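PDB 1LQT: NADPH-ferredoxin reductase FprA from Mycobacterium tuberculosis, which transfers electrons between NADPH and ferredoxin through a bound FAD, and may in this way supply P450 systems with electrons. Local coordinates for residues 153-159 with 320-324; 197-201 with 301-305; 230-235 with 249-253; 270-276 with 288-294. One frame throughout, in Å; residues are numbered along the deposited sequence.

Contact 1: 153-159 with 320-324; sequences IGNGNVA and RSVGY. With ODP (4-oxo-nicotinamide-adenine dinucleotide phosphate), chain I.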
# COMPACT_ATOMS: atom_id res chain seq x y z
N ILE A 153 -8.01 12.31 7.24
CA ILE A 153 -7.16 13.38 6.71
C ILE A 153 -6.52 12.90 5.41
O ILE A 153 -5.93 11.84 5.40
CB ILE A 153 -6.07 13.79 7.69
CG1 ILE A 153 -6.62 14.07 9.09
CG2 ILE A 153 -5.27 14.96 7.13
CD1 ILE A 153 -7.66 15.15 9.18
N GLY A 154 -6.64 13.69 4.35
CA GLY A 154 -5.98 13.42 3.09
C GLY A 154 -6.95 13.34 1.93
O GLY A 154 -8.14 13.11 2.11
N ASN A 155 -6.41 13.52 0.74
CA ASN A 155 -7.17 13.55 -0.50
C ASN A 155 -6.59 12.63 -1.56
O ASN A 155 -6.63 12.95 -2.74
CB ASN A 155 -7.31 14.98 -1.05
CG ASN A 155 -8.46 15.82 -0.46
OD1 ASN A 155 -8.58 16.95 -0.91
ND2 ASN A 155 -9.24 15.32 0.48
N GLY A 156 -6.10 11.46 -1.14
CA GLY A 156 -5.75 10.41 -2.06
C GLY A 156 -6.76 9.29 -2.04
O GLY A 156 -7.70 9.27 -1.22
N ASN A 157 -6.59 8.34 -2.93
CA ASN A 157 -7.55 7.26 -3.01
C ASN A 157 -7.58 6.40 -1.75
O ASN A 157 -8.61 5.79 -1.48
CB ASN A 157 -7.28 6.39 -4.24
CG ASN A 157 -7.67 7.05 -5.54
OD1 ASN A 157 -8.60 7.83 -5.61
ND2 ASN A 157 -6.94 6.71 -6.60
N VAL A 158 -6.50 6.33 -0.98
CA VAL A 158 -6.59 5.54 0.24
C VAL A 158 -7.59 6.17 1.21
O VAL A 158 -8.27 5.49 1.96
CB VAL A 158 -5.20 5.32 0.87
CG1 VAL A 158 -5.33 4.60 2.20
CG2 VAL A 158 -4.32 4.54 -0.08
N ALA A 159 -7.69 7.51 1.22
CA ALA A 159 -8.68 8.17 2.05
C ALA A 159 -10.10 7.73 1.68
O ALA A 159 -10.94 7.53 2.54
CB ALA A 159 -8.58 9.68 1.94
N ARG A 320 -5.36 9.26 9.68
CA ARG A 320 -4.53 10.05 8.78
C ARG A 320 -4.19 9.20 7.55
O ARG A 320 -3.56 8.16 7.66
CB ARG A 320 -3.28 10.59 9.46
CG ARG A 320 -2.29 9.55 9.97
CD ARG A 320 -1.08 10.16 10.63
NE ARG A 320 -0.19 9.15 11.16
CZ ARG A 320 -0.34 8.60 12.35
NH1 ARG A 320 -1.34 8.89 13.17
NH2 ARG A 320 0.55 7.70 12.75
N SER A 321 -4.63 9.67 6.39
CA SER A 321 -4.30 9.04 5.11
C SER A 321 -3.47 10.02 4.32
O SER A 321 -3.86 10.52 3.28
CB SER A 321 -5.57 8.58 4.39
OG SER A 321 -5.20 7.78 3.28
N VAL A 322 -2.29 10.29 4.86
CA VAL A 322 -1.41 11.30 4.30
C VAL A 322 -0.18 10.69 3.68
O VAL A 322 0.84 11.36 3.51
CB VAL A 322 -1.14 12.46 5.26
CG1 VAL A 322 -2.43 13.13 5.64
CG2 VAL A 322 -0.37 12.03 6.52
N GLY A 323 -0.29 9.43 3.32
CA GLY A 323 0.74 8.70 2.61
C GLY A 323 1.35 7.59 3.42
O GLY A 323 1.47 7.67 4.64
N TYR A 324 1.71 6.54 2.71
CA TYR A 324 2.56 5.48 3.24
C TYR A 324 4.01 6.04 3.29
O TYR A 324 4.29 7.09 2.75
CB TYR A 324 2.45 4.22 2.39
CG TYR A 324 1.21 3.40 2.68
CD1 TYR A 324 -0.08 3.94 2.68
CD2 TYR A 324 1.32 2.05 2.94
CE1 TYR A 324 -1.19 3.15 2.98
CE2 TYR A 324 0.21 1.24 3.23
CZ TYR A 324 -1.03 1.80 3.27
OH TYR A 324 -2.15 1.07 3.56
O1X ODP I . -1.58 18.52 -0.58
P2B ODP I . -1.17 17.14 -0.99
O2X ODP I . -1.46 16.82 -2.45
O3X ODP I . 0.27 16.81 -0.63
O2B ODP I . -2.13 16.21 -0.10
C2B ODP I . -1.86 14.83 0.14
C3B ODP I . -2.73 13.86 -0.63
O3B ODP I . -4.06 14.34 -0.69
C1B ODP I . -2.20 14.50 1.54
N9A ODP I . -1.32 14.99 2.57
C8A ODP I . 0.02 14.76 2.72
N7A ODP I . 0.50 15.32 3.82
C5A ODP I . -0.57 15.95 4.42
C4A ODP I . -1.70 15.75 3.63
N3A ODP I . -2.94 16.21 3.92
C2A ODP I . -3.01 16.92 5.06
N1A ODP I . -1.96 17.15 5.90
C6A ODP I . -0.72 16.67 5.59
N6A ODP I . 0.26 16.87 6.48
O4B ODP I . -2.19 13.08 1.56
C4B ODP I . -2.69 12.63 0.29
C5B ODP I . -1.82 11.53 -0.22
O5B ODP I . -2.43 10.99 -1.37
PA ODP I . -1.62 9.97 -2.28
O1A ODP I . -2.45 9.65 -3.44
O2A ODP I . -0.24 10.45 -2.53
O3 ODP I . -1.44 8.71 -1.31
PN ODP I . -2.44 7.50 -0.88
O1N ODP I . -3.83 7.96 -0.77
O2N ODP I . -1.75 6.89 0.27
O5D ODP I . -2.39 6.54 -2.14
C5D ODP I . -1.13 5.91 -2.48
C4D ODP I . -1.20 5.46 -3.92
O4D ODP I . -2.01 4.30 -4.08
C1D ODP I . -3.00 4.55 -5.08
C2D ODP I . -3.12 6.01 -5.13
O2D ODP I . -3.83 6.51 -6.21
C3D ODP I . -1.76 6.53 -4.85
O3D ODP I . -1.04 6.57 -6.07
N1N ODP I . -4.15 3.73 -4.92
C2N ODP I . -4.95 3.49 -6.06
C3N ODP I . -6.22 3.07 -5.87
C7N ODP I . -7.00 2.89 -7.19
N7N ODP I . -8.24 2.50 -7.05
O7N ODP I . -6.41 3.14 -8.26
C4N ODP I . -6.82 2.89 -4.62
O99 ODP I . -8.03 2.56 -4.45
C5N ODP I . -5.97 3.17 -3.45
C6N ODP I . -4.64 3.61 -3.63
O HOH W 1 -5.15 9.54 1.02
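Ile-153 and Ser-321 join two neighbouring parallel strands of a Rossmann-type NADP-binding domain, at a turn whose sequence fits the GxGxxA pattern (Gly-154, Gly-156, Ala-159). Backbone contacts come first. Ser-321 N donates to Ile-153 O at 2.7 Å, in the carbonyl plane, just where both strands end. One residue on, Gly-154 CA points its hydrogen almost straight at Ser-321 O, 3.6 Å away. The glycine backbone thus lies close against that oxygen.

Apolar contacts flank this bond. Ile-153 and Val-322 run alongside each other, with Ile-153 CG2 3.7 Å from Val-322 CG1. Both branches also touch the adenine of ODP. On the helix side, Val-158 CG1 sits at the edge of the Tyr-324 ring, a residue that also touches FAD.

Polar contacts hold the dinucleotide. Asn-155 N donates to the ribose oxygen O3B of ODP. Val-158 N, in the first turn of the helix, donates to the phosphate oxygen O1N of ODP at 3.1 Å. Gly-156 is the N-cap, and its CA lies 3.4 Å from ODP O1N. Water 1 ties the parts together. Water 1 donates to Ser-321 O and to ODP O1N, the latter 2.7 Å away. Chi1 of -170° swings Ser-321 OG toward the helix start, where water 1 accepts from Ser-321 OG at 2.9 Å.

Contact 2: 197-201 with 301-305; sequences VGRRG and RVAAK. With ODP (4-oxo-nicotinamide-adenine dinucleotide phosphate), chain I.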
# COMPACT_ATOMS: atom_id res chain seq x y z
N VAL A 197 -10.93 15.33 4.94
CA VAL A 197 -10.37 16.67 5.11
C VAL A 197 -9.09 16.81 4.27
O VAL A 197 -8.08 16.18 4.57
CB VAL A 197 -10.06 16.93 6.60
CG1 VAL A 197 -9.57 18.34 6.81
CG2 VAL A 197 -11.29 16.66 7.45
N GLY A 198 -9.17 17.64 3.23
CA GLY A 198 -8.07 17.91 2.32
C GLY A 198 -7.47 19.27 2.60
O GLY A 198 -8.19 20.25 2.69
N ARG A 199 -6.14 19.35 2.63
CA ARG A 199 -5.46 20.60 2.94
C ARG A 199 -5.46 21.58 1.79
O ARG A 199 -5.53 22.80 2.03
CB ARG A 199 -4.05 20.35 3.48
CG ARG A 199 -3.07 19.71 2.51
CD ARG A 199 -1.69 19.68 3.07
NE ARG A 199 -0.79 18.95 2.19
CZ ARG A 199 0.46 18.67 2.52
NH1 ARG A 199 0.94 19.09 3.67
NH2 ARG A 199 1.22 18.00 1.68
N ARG A 200 -5.33 21.08 0.56
CA ARG A 200 -5.44 21.90 -0.63
C ARG A 200 -6.86 21.81 -1.17
O ARG A 200 -7.77 21.45 -0.44
CB ARG A 200 -4.32 21.60 -1.62
CG ARG A 200 -2.93 21.92 -1.05
CD ARG A 200 -1.82 21.89 -2.06
NE ARG A 200 -1.60 20.54 -2.57
CZ ARG A 200 -0.98 20.27 -3.70
NH1 ARG A 200 -0.55 21.23 -4.50
NH2 ARG A 200 -0.86 19.02 -4.09
N GLY A 201 -7.06 22.24 -2.41
CA GLY A 201 -8.38 22.30 -2.99
C GLY A 201 -8.70 21.12 -3.86
O GLY A 201 -7.89 20.22 -4.09
N ARG A 301 3.55 25.43 -8.37
CA ARG A 301 2.35 24.88 -7.83
C ARG A 301 1.77 25.84 -6.83
O ARG A 301 2.38 26.88 -6.48
CB ARG A 301 2.74 23.63 -7.08
CG ARG A 301 3.07 23.97 -5.61
CD ARG A 301 3.33 22.67 -4.83
NE ARG A 301 3.79 22.90 -3.46
CZ ARG A 301 3.50 22.08 -2.45
NH1 ARG A 301 2.75 20.97 -2.65
NH2 ARG A 301 3.92 22.38 -1.22
N VAL A 302 0.56 25.49 -6.37
CA VAL A 302 0.02 26.16 -5.24
C VAL A 302 0.16 25.22 -4.03
O VAL A 302 0.12 23.97 -4.04
CB VAL A 302 -1.44 26.80 -5.42
CG1 VAL A 302 -1.47 27.86 -6.50
CG2 VAL A 302 -2.45 25.72 -5.67
N ALA A 303 0.36 25.92 -2.96
CA ALA A 303 0.51 25.39 -1.65
C ALA A 303 -0.59 25.94 -0.74
O ALA A 303 -1.10 27.02 -0.97
CB ALA A 303 1.83 25.83 -1.12
N ALA A 304 -0.92 25.19 0.30
CA ALA A 304 -1.84 25.65 1.33
C ALA A 304 -1.13 26.58 2.29
O ALA A 304 -0.05 26.27 2.77
CB ALA A 304 -2.38 24.45 2.11
N LYS A 305 -1.76 27.70 2.61
CA LYS A 305 -1.29 28.64 3.63
C LYS A 305 -2.37 28.80 4.69
O LYS A 305 -3.51 29.14 4.40
CB LYS A 305 -0.96 29.99 3.01
CG LYS A 305 -0.47 31.02 3.95
CD LYS A 305 -0.10 32.32 3.24
CE LYS A 305 0.46 33.38 4.19
NZ LYS A 305 0.39 34.72 3.55
O1X ODP I . -1.58 18.52 -0.58
P2B ODP I . -1.17 17.14 -0.99
O2X ODP I . -1.46 16.82 -2.45
O3X ODP I . 0.27 16.81 -0.63
O2B ODP I . -2.13 16.21 -0.10
C2B ODP I . -1.86 14.83 0.14
C3B ODP I . -2.73 13.86 -0.63
O3B ODP I . -4.06 14.34 -0.69
C1B ODP I . -2.20 14.50 1.54
N9A ODP I . -1.32 14.99 2.57
C8A ODP I . 0.02 14.76 2.72
N7A ODP I . 0.50 15.32 3.82
C5A ODP I . -0.57 15.95 4.42
C4A ODP I . -1.70 15.75 3.63
N3A ODP I . -2.94 16.21 3.92
C2A ODP I . -3.01 16.92 5.06
N1A ODP I . -1.96 17.15 5.90
C6A ODP I . -0.72 16.67 5.59
N6A ODP I . 0.26 16.87 6.48
O4B ODP I . -2.19 13.08 1.56
C4B ODP I . -2.69 12.63 0.29
C5B ODP I . -1.82 11.53 -0.22
O5B ODP I . -2.43 10.99 -1.37
PA ODP I . -1.62 9.97 -2.28
O1A ODP I . -2.45 9.65 -3.44
O2A ODP I . -0.24 10.45 -2.53
O3 ODP I . -1.44 8.71 -1.31
PN ODP I . -2.44 7.50 -0.88
O1N ODP I . -3.83 7.96 -0.77
O2N ODP I . -1.75 6.89 0.27
O5D ODP I . -2.39 6.54 -2.14
C5D ODP I . -1.13 5.91 -2.48
C4D ODP I . -1.20 5.46 -3.92
O4D ODP I . -2.01 4.30 -4.08
C1D ODP I . -3.00 4.55 -5.08
C2D ODP I . -3.12 6.01 -5.13
O2D ODP I . -3.83 6.51 -6.21
C3D ODP I . -1.76 6.53 -4.85
O3D ODP I . -1.04 6.57 -6.07
N1N ODP I . -4.15 3.73 -4.92
C2N ODP I . -4.95 3.49 -6.06
C3N ODP I . -6.22 3.07 -5.87
C7N ODP I . -7.00 2.89 -7.19
N7N ODP I . -8.24 2.50 -7.05
O7N ODP I . -6.41 3.14 -8.26
C4N ODP I . -6.82 2.89 -4.62
O99 ODP I . -8.03 2.56 -4.45
C5N ODP I . -5.97 3.17 -3.45
C6N ODP I . -4.64 3.61 -3.63
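This is a polar surface contact, built on Arg-200, between the loop after strand 193-197 and the start of strand 302-314. It forms part of the site for the 2'-phosphate of ODP, the group that distinguishes NADP from NAD. Arg-200 NH1 donates to Val-302 O at 2.9 Å, nearly along the C=O axis and close to the guanidinium plane. Its other nitrogens serve the phosphate: NE meets ODP O1X and NH2 meets ODP O2X. A bend at chi3 (-66°) turns the guanidinium so that one edge faces the phosphate while NH1 reaches the strand.

Arg-199 grips the same phosphate from its own edge, with NE on ODP O1X and NH2 on ODP O3X at 2.8 Å. The adenine lies over one face of its guanidinium, with ODP C5A 3.4 Å above the plane, over its centre. O1X thus accepts from both arginines. Arg-301 NH1 lies over one face of the Arg-200 guanidinium, 3.8 Å from Arg-200 NH1. Arg-301 also forms a salt bridge with Asp-297.

Ala-304 CB packs against Arg-199 O at 3.6 Å. That carbonyl accepts from Asn-292 ND2 on strand 286-296, the strand next to 302-314, while strand 193-197 leads into the loop from the parallel sheet.

Contact 3: 230-235 with 249-253; sequences LDGITD and IKVLR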
# COMPACT_ATOMS: atom_id res chain seq x y z
N LEU A 230 -16.70 24.36 -3.95
CA LEU A 230 -16.40 24.51 -5.35
C LEU A 230 -16.33 25.97 -5.76
O LEU A 230 -16.06 26.26 -6.93
CB LEU A 230 -17.39 23.74 -6.21
CG LEU A 230 -17.30 22.22 -5.98
CD1 LEU A 230 -18.39 21.49 -6.66
CD2 LEU A 230 -15.98 21.68 -6.48
N ASP A 231 -16.52 26.92 -4.86
CA ASP A 231 -16.38 28.32 -5.25
C ASP A 231 -14.93 28.58 -5.56
O ASP A 231 -14.02 28.17 -4.84
CB ASP A 231 -16.83 29.24 -4.10
CG ASP A 231 -16.79 30.70 -4.42
OD1 ASP A 231 -16.86 31.05 -5.64
OD2 ASP A 231 -16.68 31.50 -3.48
N GLY A 232 -14.68 29.23 -6.69
CA GLY A 232 -13.34 29.50 -7.15
C GLY A 232 -12.69 28.34 -7.87
O GLY A 232 -11.53 28.45 -8.24
N ILE A 233 -13.43 27.25 -8.04
CA ILE A 233 -12.94 26.02 -8.69
C ILE A 233 -13.59 26.00 -10.05
O ILE A 233 -14.79 25.78 -10.14
CB ILE A 233 -13.30 24.78 -7.85
CG1 ILE A 233 -12.83 24.94 -6.39
CG2 ILE A 233 -12.71 23.53 -8.47
CD1 ILE A 233 -11.38 25.32 -6.23
N THR A 234 -12.80 26.21 -11.10
CA THR A 234 -13.35 26.37 -12.43
C THR A 234 -13.01 25.21 -13.32
O THR A 234 -12.00 24.52 -13.16
CB THR A 234 -12.91 27.71 -13.10
OG1 THR A 234 -11.54 27.64 -13.52
CG2 THR A 234 -13.07 28.90 -12.17
N ASP A 235 -13.90 24.97 -14.27
CA ASP A 235 -13.66 23.93 -15.23
C ASP A 235 -12.42 24.24 -16.05
O ASP A 235 -11.69 23.31 -16.38
CB ASP A 235 -14.86 23.76 -16.14
CG ASP A 235 -16.06 23.11 -15.45
OD1 ASP A 235 -15.97 22.63 -14.28
OD2 ASP A 235 -17.17 23.03 -16.07
N ILE A 249 -13.66 16.88 -11.27
CA ILE A 249 -14.45 18.04 -10.88
C ILE A 249 -15.89 17.87 -11.37
O ILE A 249 -16.82 18.25 -10.68
CB ILE A 249 -13.79 19.34 -11.36
CG1 ILE A 249 -12.44 19.56 -10.67
CG2 ILE A 249 -14.69 20.55 -11.13
CD1 ILE A 249 -12.41 19.39 -9.18
N LYS A 250 -16.08 17.26 -12.54
CA LYS A 250 -17.45 16.99 -13.01
C LYS A 250 -18.19 16.11 -12.00
O LYS A 250 -19.34 16.34 -11.67
CB LYS A 250 -17.42 16.31 -14.38
CG LYS A 250 -17.00 17.21 -15.53
CD LYS A 250 -16.84 16.42 -16.84
CE LYS A 250 -16.24 17.27 -17.98
NZ LYS A 250 -16.11 16.46 -19.26
N VAL A 251 -17.50 15.10 -11.50
CA VAL A 251 -18.09 14.20 -10.52
C VAL A 251 -18.39 14.92 -9.20
O VAL A 251 -19.47 14.78 -8.64
CB VAL A 251 -17.20 12.98 -10.31
CG1 VAL A 251 -17.69 12.15 -9.16
CG2 VAL A 251 -17.12 12.16 -11.60
N LEU A 252 -17.46 15.74 -8.74
CA LEU A 252 -17.67 16.47 -7.51
C LEU A 252 -18.85 17.45 -7.64
O LEU A 252 -19.61 17.61 -6.71
CB LEU A 252 -16.41 17.22 -7.08
CG LEU A 252 -15.21 16.34 -6.72
CD1 LEU A 252 -14.08 17.25 -6.30
CD2 LEU A 252 -15.49 15.30 -5.64
N ARG A 253 -18.94 18.14 -8.77
CA ARG A 253 -20.08 19.02 -8.99
C ARG A 253 -21.38 18.23 -8.91
O ARG A 253 -22.38 18.72 -8.36
CB ARG A 253 -19.99 19.72 -10.34
CG ARG A 253 -18.86 20.73 -10.50
CD ARG A 253 -19.05 21.62 -11.71
NE ARG A 253 -17.87 22.40 -12.05
CZ ARG A 253 -17.47 23.46 -11.39
NH1 ARG A 253 -18.14 23.88 -10.34
NH2 ARG A 253 -16.39 24.11 -11.81
O HOH W 2 -17.81 26.47 -9.03
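The guanidinium of Arg-253 meets the loop 230-235 through its edges. Asp-235 OD1, Thr-234 CA and water 2 lie at its rim, near its plane. Its NE and NH2 edge is presented to Asp-235, and both bonds go to the single atom OD1, each 2.9 Å long. The carboxylate plane is turned 64° from the guanidinium. NE meets OD1 on the syn side, whereas NH2 comes from above the carboxylate plane; both approach from the same face. This is a salt bridge with two donors on one oxygen. NH2 also donates to Ile-233 O at 2.9 Å, tilted out of the carbonyl plane. On the remaining corner, NH1 donates to water 2 at 2.9 Å, and water 2 in turn donates to Leu-230 O. These bonds fix the rotation of the group. The Arg-253 chain runs extended from CG to NE, which carries the guanidinium from the helix across to the loop.

Its aliphatic part is also used. Leu-230 CD1 rests 3.9 Å from Arg-253 CG. Ile-233 CG2 packs on Ile-249 CD1 at 4.2 Å.

Leu-230 to Ile-233 form a type II beta turn, and Thr-234 is the N-cap of helix 235-241. The contact therefore packs the approach to that helix against helix 243-256. Ile-233 and Ile-249 also touch Leu-203, and Val-251 faces helix 209-214.

Contact 4: 270-276 with 288-294; sequences RFLTSPI and VLGRNEL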
# COMPACT_ATOMS: atom_id res chain seq x y z
N ARG A 270 -14.43 18.09 2.87
CA ARG A 270 -14.00 19.44 3.24
C ARG A 270 -12.61 19.67 2.64
O ARG A 270 -11.72 18.86 2.85
CB ARG A 270 -13.89 19.55 4.76
CG ARG A 270 -15.23 19.62 5.47
CD ARG A 270 -15.87 20.98 5.46
NE ARG A 270 -15.04 22.02 6.06
CZ ARG A 270 -14.92 22.30 7.36
NH1 ARG A 270 -15.59 21.66 8.30
NH2 ARG A 270 -14.14 23.30 7.72
N PHE A 271 -12.46 20.71 1.86
CA PHE A 271 -11.19 21.07 1.27
C PHE A 271 -10.64 22.31 1.98
O PHE A 271 -11.28 22.90 2.83
CB PHE A 271 -11.33 21.30 -0.23
CG PHE A 271 -11.82 20.09 -0.97
CD1 PHE A 271 -10.93 19.15 -1.46
CD2 PHE A 271 -13.16 19.87 -1.17
CE1 PHE A 271 -11.37 18.04 -2.14
CE2 PHE A 271 -13.60 18.77 -1.85
CZ PHE A 271 -12.70 17.84 -2.35
N LEU A 272 -9.40 22.65 1.64
CA LEU A 272 -8.71 23.82 2.18
C LEU A 272 -8.77 23.84 3.71
O LEU A 272 -8.98 24.88 4.35
CB LEU A 272 -9.25 25.10 1.58
CG LEU A 272 -9.03 25.22 0.09
CD1 LEU A 272 -9.70 26.43 -0.50
CD2 LEU A 272 -7.56 25.24 -0.25
N THR A 273 -8.53 22.67 4.31
CA THR A 273 -8.64 22.49 5.74
C THR A 273 -7.50 21.58 6.20
O THR A 273 -7.28 20.54 5.62
CB THR A 273 -10.00 21.88 6.10
OG1 THR A 273 -11.04 22.69 5.61
CG2 THR A 273 -10.18 21.77 7.59
N SER A 274 -6.86 21.97 7.30
CA SER A 274 -5.81 21.17 7.90
C SER A 274 -6.15 20.82 9.34
O SER A 274 -6.71 21.62 10.07
CB SER A 274 -4.47 21.91 7.90
OG SER A 274 -3.90 21.97 6.63
N PRO A 275 -5.73 19.63 9.79
CA PRO A 275 -5.83 19.29 11.20
C PRO A 275 -4.74 20.00 11.97
O PRO A 275 -3.56 19.91 11.64
CB PRO A 275 -5.64 17.79 11.22
CG PRO A 275 -4.70 17.52 10.06
CD PRO A 275 -5.11 18.54 9.01
N ILE A 276 -5.11 20.71 13.02
CA ILE A 276 -4.18 21.47 13.84
C ILE A 276 -3.81 20.75 15.12
O ILE A 276 -2.65 20.76 15.55
CB ILE A 276 -4.79 22.87 14.15
CG1 ILE A 276 -5.21 23.61 12.88
CG2 ILE A 276 -3.84 23.71 14.99
CD1 ILE A 276 -4.08 23.91 11.92
N VAL A 288 -9.27 19.97 16.15
CA VAL A 288 -9.16 21.37 15.77
C VAL A 288 -8.72 21.44 14.32
O VAL A 288 -7.73 20.83 13.95
CB VAL A 288 -8.15 22.12 16.65
CG1 VAL A 288 -8.08 23.61 16.29
CG2 VAL A 288 -8.50 21.94 18.12
N LEU A 289 -9.49 22.18 13.52
CA LEU A 289 -9.25 22.34 12.10
C LEU A 289 -8.93 23.80 11.79
O LEU A 289 -9.43 24.72 12.45
CB LEU A 289 -10.51 21.93 11.32
CG LEU A 289 -10.97 20.50 11.55
CD1 LEU A 289 -12.30 20.27 10.84
CD2 LEU A 289 -9.94 19.48 11.12
N GLY A 290 -8.07 23.98 10.80
CA GLY A 290 -7.69 25.30 10.33
C GLY A 290 -8.00 25.45 8.86
O GLY A 290 -7.78 24.54 8.07
N ARG A 291 -8.48 26.63 8.48
CA ARG A 291 -8.75 26.92 7.09
C ARG A 291 -7.48 27.43 6.41
O ARG A 291 -6.77 28.27 6.95
CB ARG A 291 -9.88 27.96 6.96
CG ARG A 291 -10.29 28.23 5.54
CD ARG A 291 -11.48 29.15 5.42
NE ARG A 291 -11.21 30.53 5.79
CZ ARG A 291 -10.90 31.50 4.95
NH1 ARG A 291 -10.74 31.26 3.68
NH2 ARG A 291 -10.78 32.75 5.43
N ASN A 292 -7.27 26.95 5.19
CA ASN A 292 -6.18 27.35 4.33
C ASN A 292 -6.67 28.15 3.14
O ASN A 292 -7.83 28.03 2.73
CB ASN A 292 -5.46 26.10 3.80
CG ASN A 292 -4.93 25.24 4.90
OD1 ASN A 292 -4.44 25.74 5.91
ND2 ASN A 292 -4.99 23.92 4.71
N GLU A 293 -5.75 28.90 2.55
CA GLU A 293 -5.91 29.48 1.23
C GLU A 293 -4.79 28.96 0.34
O GLU A 293 -3.73 28.63 0.82
CB GLU A 293 -5.84 31.01 1.30
CG GLU A 293 -7.00 31.64 2.08
CD GLU A 293 -6.83 33.11 2.33
OE1 GLU A 293 -5.75 33.49 2.79
OE2 GLU A 293 -7.75 33.90 2.07
N LEU A 294 -5.02 28.91 -0.95
CA LEU A 294 -4.02 28.49 -1.90
C LEU A 294 -3.16 29.66 -2.31
O LEU A 294 -3.66 30.72 -2.65
CB LEU A 294 -4.66 27.87 -3.13
CG LEU A 294 -5.43 26.57 -2.80
CD1 LEU A 294 -6.18 26.10 -4.00
CD2 LEU A 294 -4.56 25.47 -2.27
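Ser-274 and Gly-290 form a hydrogen-bonded pair near the open end of an antiparallel beta hairpin, strands 273-279 and 286-296. Their two mutual backbone bonds are both 2.8 Å. Thr-273 with Arg-291 and Pro-275 with Leu-289 are non-hydrogen-bonded pairs on either side.

On the face of Thr-273, Pro-275 and Leu-289, the methyl CG2 of Thr-273 lies 3.7 Å from Leu-289 CB. Thr-273 OG1 lies beside the backbone N (chi1 -57°), which puts CG2 anti to that N and facing Leu-289; OG1 donates back to Phe-271 O. Leu-289 CD2 reaches Pro-275 CA.

Ile-276 lays its CG1 across the strand, 3.6 Å from Gly-290 N, while its CB meets Val-288 CG1. Ile-276 CD1 lies over Gly-290, 4.2 Å from Gly-290 CA. At the other end, Leu-272 and Leu-294 cross at about a right angle, with Leu-272 CD2 3.6 Å from Leu-294 CG.

Asn-292 is held by its amide. Its chi1 of -59° directs the amide toward Ser-274, and ND2 makes two bonds. One goes to Arg-199 O, in the loop that binds the ODP phosphate. The other crosses the hairpin and is almost straight: Asn-292 ND2 to Ser-274 OG, 2.9 Å, angle 175°, with OG in the amide plane.

Overall arrangement
Contact 1 opens first, at 153-159, where strand 149-153 ends, and closes last, at 320-324. Its long loop holds the other three. Contact 2 opens next, at 197-201, and closes at 301-305, so it too spans contacts 3 and 4. Those two follow in series, and no pair crosses. Contact 1 joins the neighbouring strands 149-153 and 317-320 of the parallel sheet, and contact 3 packs the loop leading into helix 235-241 against helix 243-256. Contact 4 pairs two strands of the antiparallel sheet, whose third strand enters contact 2. A probable hydrogen bond from Gly-154 N to Val-197 O links contacts 1 and 2, and both hold ODP. Another, from Gly-198 N to Arg-270 O, links contacts 2 and 4.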